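PDB 5OEZ: FBP protein, which probably hydrolyses fructose 1,6-bisphosphate to fructose 6-phosphate and phosphate, with magnesium as cofactor, as a homotetrameric class 1 fructose-1,6-bisphosphatase of Leishmania major. Local coordinates for residues 166-178 / 181-193. Residues are numbered along the deposited sequence; the frame is centred on the assembly and turned at random.
Sequences VSAGYAVYGSATN and LTSGHGVDGFTLD
Ala168 and Thr182 form an antiparallel hydrogen-bonded pair, and Asn178 and Thr191 a non-hydrogen-bonded one; strand 177-182 runs between 167-173 and 187-193, antiparallel to both, in two successive hairpins. Thr182 N gives a nearly straight bond to Ala168 O (2.9 Å). Thr182 O takes two donors from opposite faces of its plane: Ala168 N at 3.1 Å and the hydroxyl Ser167 OG at 2.9 Å. Ser167 OG reaches it because it lies anti to the backbone N (chi1 -179°). Leu181 CD1 packs 3.5 Å from Ala168 O; Gly169, lacking a side chain, leaves room for that methyl. Thr182 OG1 accepts from Gly184 N in an ST turn and donates to Gly186 O (2.7 Å), bracing the turn into 187-193. At the far end Leu192 N donates a hydrogen bond to Thr177 O (2.9 Å), and a water joins Thr177 N to Leu192 O. Leu192 CB packs on Thr177 CB (3.9 Å). Asn178 and Thr191 lie side by side; Thr191 OG1 is hydrogen-bonded to Thr202 OG1 on strand 198-203. Ser167 lies next to Phe28 and Leu181 next to Ile16, residues that bind AMP in another structure of this protein; none is bound here. Thr182 O, gripped by two hydrogen bonds, thus joins the Ser167 end of strand 167-173 to the end of strand 177-182 close to that allosteric pocket.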
loop_
_atom_site.group_PDB
_atom_site.type_symbol
_atom_site.label_atom_id
_atom_site.label_comp_id
_atom_site.label_asym_id
_atom_site.label_seq_id
_atom_site.Cartn_x
_atom_site.Cartn_y
_atom_site.Cartn_z
ATOM N N VAL C 166 18.390 -3.972 -29.345
ATOM C CA VAL C 166 17.423 -5.076 -29.219
ATOM C C VAL C 166 16.211 -4.761 -28.327
ATOM O O VAL C 166 15.165 -5.367 -28.507
ATOM C CB VAL C 166 18.047 -6.395 -28.753
ATOM C CG1 VAL C 166 19.221 -6.766 -29.642
ATOM C CG2 VAL C 166 18.449 -6.307 -27.299
ATOM N N SER C 167 16.333 -3.804 -27.402
ATOM C CA SER C 167 15.196 -3.436 -26.559
ATOM C C SER C 167 15.337 -2.050 -25.967
ATOM O O SER C 167 16.430 -1.511 -25.853
ATOM C CB SER C 167 15.027 -4.468 -25.440
ATOM O OG SER C 167 13.930 -4.148 -24.616
ATOM N N ALA C 168 14.205 -1.450 -25.657
ATOM C CA ALA C 168 14.166 -0.143 -25.025
ATOM C C ALA C 168 12.904 0.001 -24.195
ATOM O O ALA C 168 11.891 -0.600 -24.508
ATOM C CB ALA C 168 14.210 0.960 -26.081
ATOM N N GLY C 169 12.945 0.851 -23.182
ATOM C CA GLY C 169 11.744 1.160 -22.439
ATOM C C GLY C 169 11.882 2.385 -21.571
ATOM O O GLY C 169 12.980 2.926 -21.422
ATOM N N TYR C 170 10.770 2.795 -20.961
ATOM C CA TYR C 170 10.807 3.805 -19.917
ATOM C C TYR C 170 9.778 3.525 -18.825
ATOM O O TYR C 170 8.874 2.728 -19.005
ATOM C CB TYR C 170 10.625 5.202 -20.498
ATOM C CG TYR C 170 9.283 5.461 -21.123
ATOM C CD1 TYR C 170 8.155 5.745 -20.339
ATOM C CD2 TYR C 170 9.131 5.431 -22.492
ATOM C CE1 TYR C 170 6.920 5.977 -20.931
ATOM C CE2 TYR C 170 7.903 5.646 -23.089
ATOM C CZ TYR C 170 6.802 5.917 -22.304
ATOM O OH TYR C 170 5.578 6.132 -22.879
ATOM N N ALA C 171 9.979 4.164 -17.680
ATOM C CA ALA C 171 9.008 4.195 -16.606
ATOM C C ALA C 171 8.584 5.649 -16.343
ATOM O O ALA C 171 9.417 6.548 -16.367
ATOM C CB ALA C 171 9.595 3.572 -15.352
ATOM N N VAL C 172 7.289 5.862 -16.105
ATOM C CA VAL C 172 6.756 7.166 -15.723
ATOM C C VAL C 172 6.225 7.051 -14.310
ATOM O O VAL C 172 5.369 6.217 -14.048
ATOM C CB VAL C 172 5.560 7.589 -16.577
ATOM C CG1 VAL C 172 5.352 9.096 -16.482
ATOM C CG2 VAL C 172 5.744 7.172 -18.000
ATOM N N TYR C 173 6.723 7.892 -13.418
ATOM C CA TYR C 173 6.281 7.942 -12.037
ATOM C C TYR C 173 5.344 9.136 -11.888
ATOM O O TYR C 173 5.780 10.270 -11.736
ATOM C CB TYR C 173 7.487 8.075 -11.100
ATOM C CG TYR C 173 8.595 7.071 -11.346
ATOM C CD1 TYR C 173 8.537 5.780 -10.804
ATOM C CD2 TYR C 173 9.715 7.408 -12.122
ATOM C CE1 TYR C 173 9.550 4.858 -11.047
ATOM C CE2 TYR C 173 10.730 6.488 -12.365
ATOM C CZ TYR C 173 10.649 5.213 -11.824
ATOM O OH TYR C 173 11.667 4.306 -12.036
ATOM N N GLY C 174 4.050 8.867 -11.999
ATOM C CA GLY C 174 2.994 9.849 -11.753
ATOM C C GLY C 174 1.997 9.260 -10.774
ATOM O O GLY C 174 2.380 8.487 -9.886
ATOM N N SER C 175 0.718 9.616 -10.924
ATOM C CA SER C 175 -0.342 9.099 -10.016
ATOM C C SER C 175 -0.485 7.596 -10.178
ATOM O O SER C 175 -0.810 6.909 -9.232
ATOM C CB SER C 175 -1.682 9.819 -10.212
ATOM O OG SER C 175 -1.913 10.140 -11.575
ATOM N N ALA C 176 -0.217 7.102 -11.385
ATOM C CA ALA C 176 0.089 5.705 -11.600
ATOM C C ALA C 176 1.564 5.602 -11.991
ATOM O O ALA C 176 2.184 6.589 -12.356
ATOM C CB ALA C 176 -0.789 5.146 -12.697
ATOM N N THR C 177 2.108 4.395 -11.910
ATOM C CA THR C 177 3.449 4.090 -12.370
ATOM C C THR C 177 3.315 3.200 -13.615
ATOM O O THR C 177 2.775 2.101 -13.525
ATOM C CB THR C 177 4.241 3.376 -11.280
ATOM O OG1 THR C 177 4.172 4.156 -10.084
ATOM C CG2 THR C 177 5.700 3.181 -11.675
ATOM N N ASN C 178 3.767 3.710 -14.764
ATOM C CA ASN C 178 3.686 3.014 -16.036
ATOM C C ASN C 178 5.036 2.556 -16.472
ATOM O O ASN C 178 6.031 3.181 -16.145
ATOM C CB ASN C 178 3.160 3.929 -17.097
ATOM C CG ASN C 178 1.747 4.384 -16.814
ATOM O OD1 ASN C 178 1.461 5.585 -16.756
ATOM N ND2 ASN C 178 0.851 3.431 -16.654
ATOM N N LEU C 181 7.522 -0.470 -23.062
ATOM C CA LEU C 181 8.618 -1.333 -23.448
ATOM C C LEU C 181 8.486 -1.754 -24.898
ATOM O O LEU C 181 7.361 -1.937 -25.383
ATOM C CB LEU C 181 8.538 -2.577 -22.547
ATOM C CG LEU C 181 9.516 -3.730 -22.733
ATOM C CD1 LEU C 181 10.954 -3.292 -22.482
ATOM C CD2 LEU C 181 9.134 -4.850 -21.789
ATOM N N THR C 182 9.612 -1.943 -25.588
ATOM C CA THR C 182 9.620 -2.592 -26.906
ATOM C C THR C 182 10.789 -3.562 -27.001
ATOM O O THR C 182 11.840 -3.311 -26.410
ATOM C CB THR C 182 9.678 -1.578 -28.095
ATOM O OG1 THR C 182 9.593 -2.282 -29.352
ATOM C CG2 THR C 182 10.957 -0.743 -28.098
ATOM N N SER C 183 10.599 -4.636 -27.768
ATOM C CA SER C 183 11.681 -5.567 -28.151
ATOM C C SER C 183 11.788 -5.737 -29.671
ATOM O O SER C 183 12.299 -6.744 -30.134
ATOM C CB SER C 183 11.452 -6.948 -27.505
ATOM O OG SER C 183 11.783 -6.889 -26.138
ATOM N N GLY C 184 11.310 -4.763 -30.441
ATOM C CA GLY C 184 11.369 -4.824 -31.911
ATOM C C GLY C 184 10.089 -5.267 -32.591
ATOM O O GLY C 184 10.036 -5.306 -33.809
ATOM N N HIS C 185 9.041 -5.546 -31.817
ATOM C CA HIS C 185 7.758 -5.991 -32.365
ATOM C C HIS C 185 6.598 -5.183 -31.763
ATOM O O HIS C 185 5.634 -5.738 -31.256
ATOM C CB HIS C 185 7.603 -7.505 -32.125
ATOM C CG HIS C 185 8.755 -8.301 -32.654
ATOM N ND1 HIS C 185 9.794 -8.732 -31.855
ATOM C CD2 HIS C 185 9.070 -8.680 -33.914
ATOM C CE1 HIS C 185 10.679 -9.376 -32.595
ATOM N NE2 HIS C 185 10.265 -9.356 -33.849
ATOM N N GLY C 186 6.699 -3.862 -31.866
ATOM C CA GLY C 186 5.682 -2.950 -31.362
ATOM C C GLY C 186 5.934 -2.546 -29.922
ATOM O O GLY C 186 6.959 -2.882 -29.336
ATOM N N VAL C 187 4.990 -1.819 -29.352
ATOM C CA VAL C 187 5.153 -1.242 -28.024
ATOM C C VAL C 187 4.005 -1.701 -27.127
ATOM O O VAL C 187 2.850 -1.738 -27.563
ATOM C CB VAL C 187 5.163 0.287 -28.118
ATOM C CG1 VAL C 187 5.314 0.945 -26.745
ATOM C CG2 VAL C 187 6.299 0.731 -29.020
ATOM N N ASP C 188 4.326 -2.040 -25.877
ATOM C CA ASP C 188 3.315 -2.412 -24.884
ATOM C C ASP C 188 3.509 -1.663 -23.598
ATOM O O ASP C 188 4.635 -1.452 -23.152
ATOM C CB ASP C 188 3.345 -3.904 -24.650
ATOM C CG ASP C 188 3.065 -4.672 -25.916
ATOM O OD1 ASP C 188 1.888 -4.762 -26.306
ATOM O OD2 ASP C 188 4.036 -5.133 -26.551
ATOM N N GLY C 189 2.391 -1.240 -23.014
ATOM C CA GLY C 189 2.388 -0.468 -21.790
ATOM C C GLY C 189 1.846 -1.263 -20.632
ATOM O O GLY C 189 0.823 -1.935 -20.753
ATOM N N PHE C 190 2.536 -1.169 -19.505
ATOM C CA PHE C 190 2.177 -1.864 -18.295
ATOM C C PHE C 190 1.978 -0.855 -17.183
ATOM O O PHE C 190 2.576 0.213 -17.195
ATOM C CB PHE C 190 3.272 -2.866 -17.911
ATOM C CG PHE C 190 3.528 -3.905 -18.966
ATOM C CD1 PHE C 190 4.274 -3.592 -20.096
ATOM C CD2 PHE C 190 3.032 -5.184 -18.835
ATOM C CE1 PHE C 190 4.502 -4.535 -21.084
ATOM C CE2 PHE C 190 3.258 -6.138 -19.815
ATOM C CZ PHE C 190 4.005 -5.809 -20.943
ATOM N N THR C 191 1.153 -1.224 -16.205
ATOM C CA THR C 191 0.892 -0.402 -15.047
ATOM C C THR C 191 1.154 -1.207 -13.792
ATOM O O THR C 191 0.755 -2.366 -13.682
ATOM C CB THR C 191 -0.550 0.136 -15.094
ATOM O OG1 THR C 191 -0.719 0.876 -16.309
ATOM C CG2 THR C 191 -0.851 1.057 -13.914
ATOM N N LEU C 192 1.799 -0.571 -12.824
ATOM C CA LEU C 192 2.130 -1.210 -11.562
ATOM C C LEU C 192 0.866 -1.362 -10.719
ATOM O O LEU C 192 0.188 -0.383 -10.446
ATOM C CB LEU C 192 3.167 -0.390 -10.790
ATOM C CG LEU C 192 3.608 -0.876 -9.401
ATOM C CD1 LEU C 192 4.196 -2.274 -9.469
ATOM C CD2 LEU C 192 4.625 0.090 -8.812
ATOM N N ASP C 193 0.554 -2.594 -10.335
ATOM C CA ASP C 193 -0.511 -2.872 -9.374
ATOM C C ASP C 193 0.143 -2.854 -7.991
ATOM O O ASP C 193 0.850 -3.796 -7.632
ATOM C CB ASP C 193 -1.163 -4.220 -9.646
ATOM C CG ASP C 193 -2.343 -4.510 -8.703
ATOM O OD1 ASP C 193 -2.352 -4.009 -7.553
ATOM O OD2 ASP C 193 -3.251 -5.265 -9.109
HETATM O O HOH W 1 0.277 2.479 -10.675
#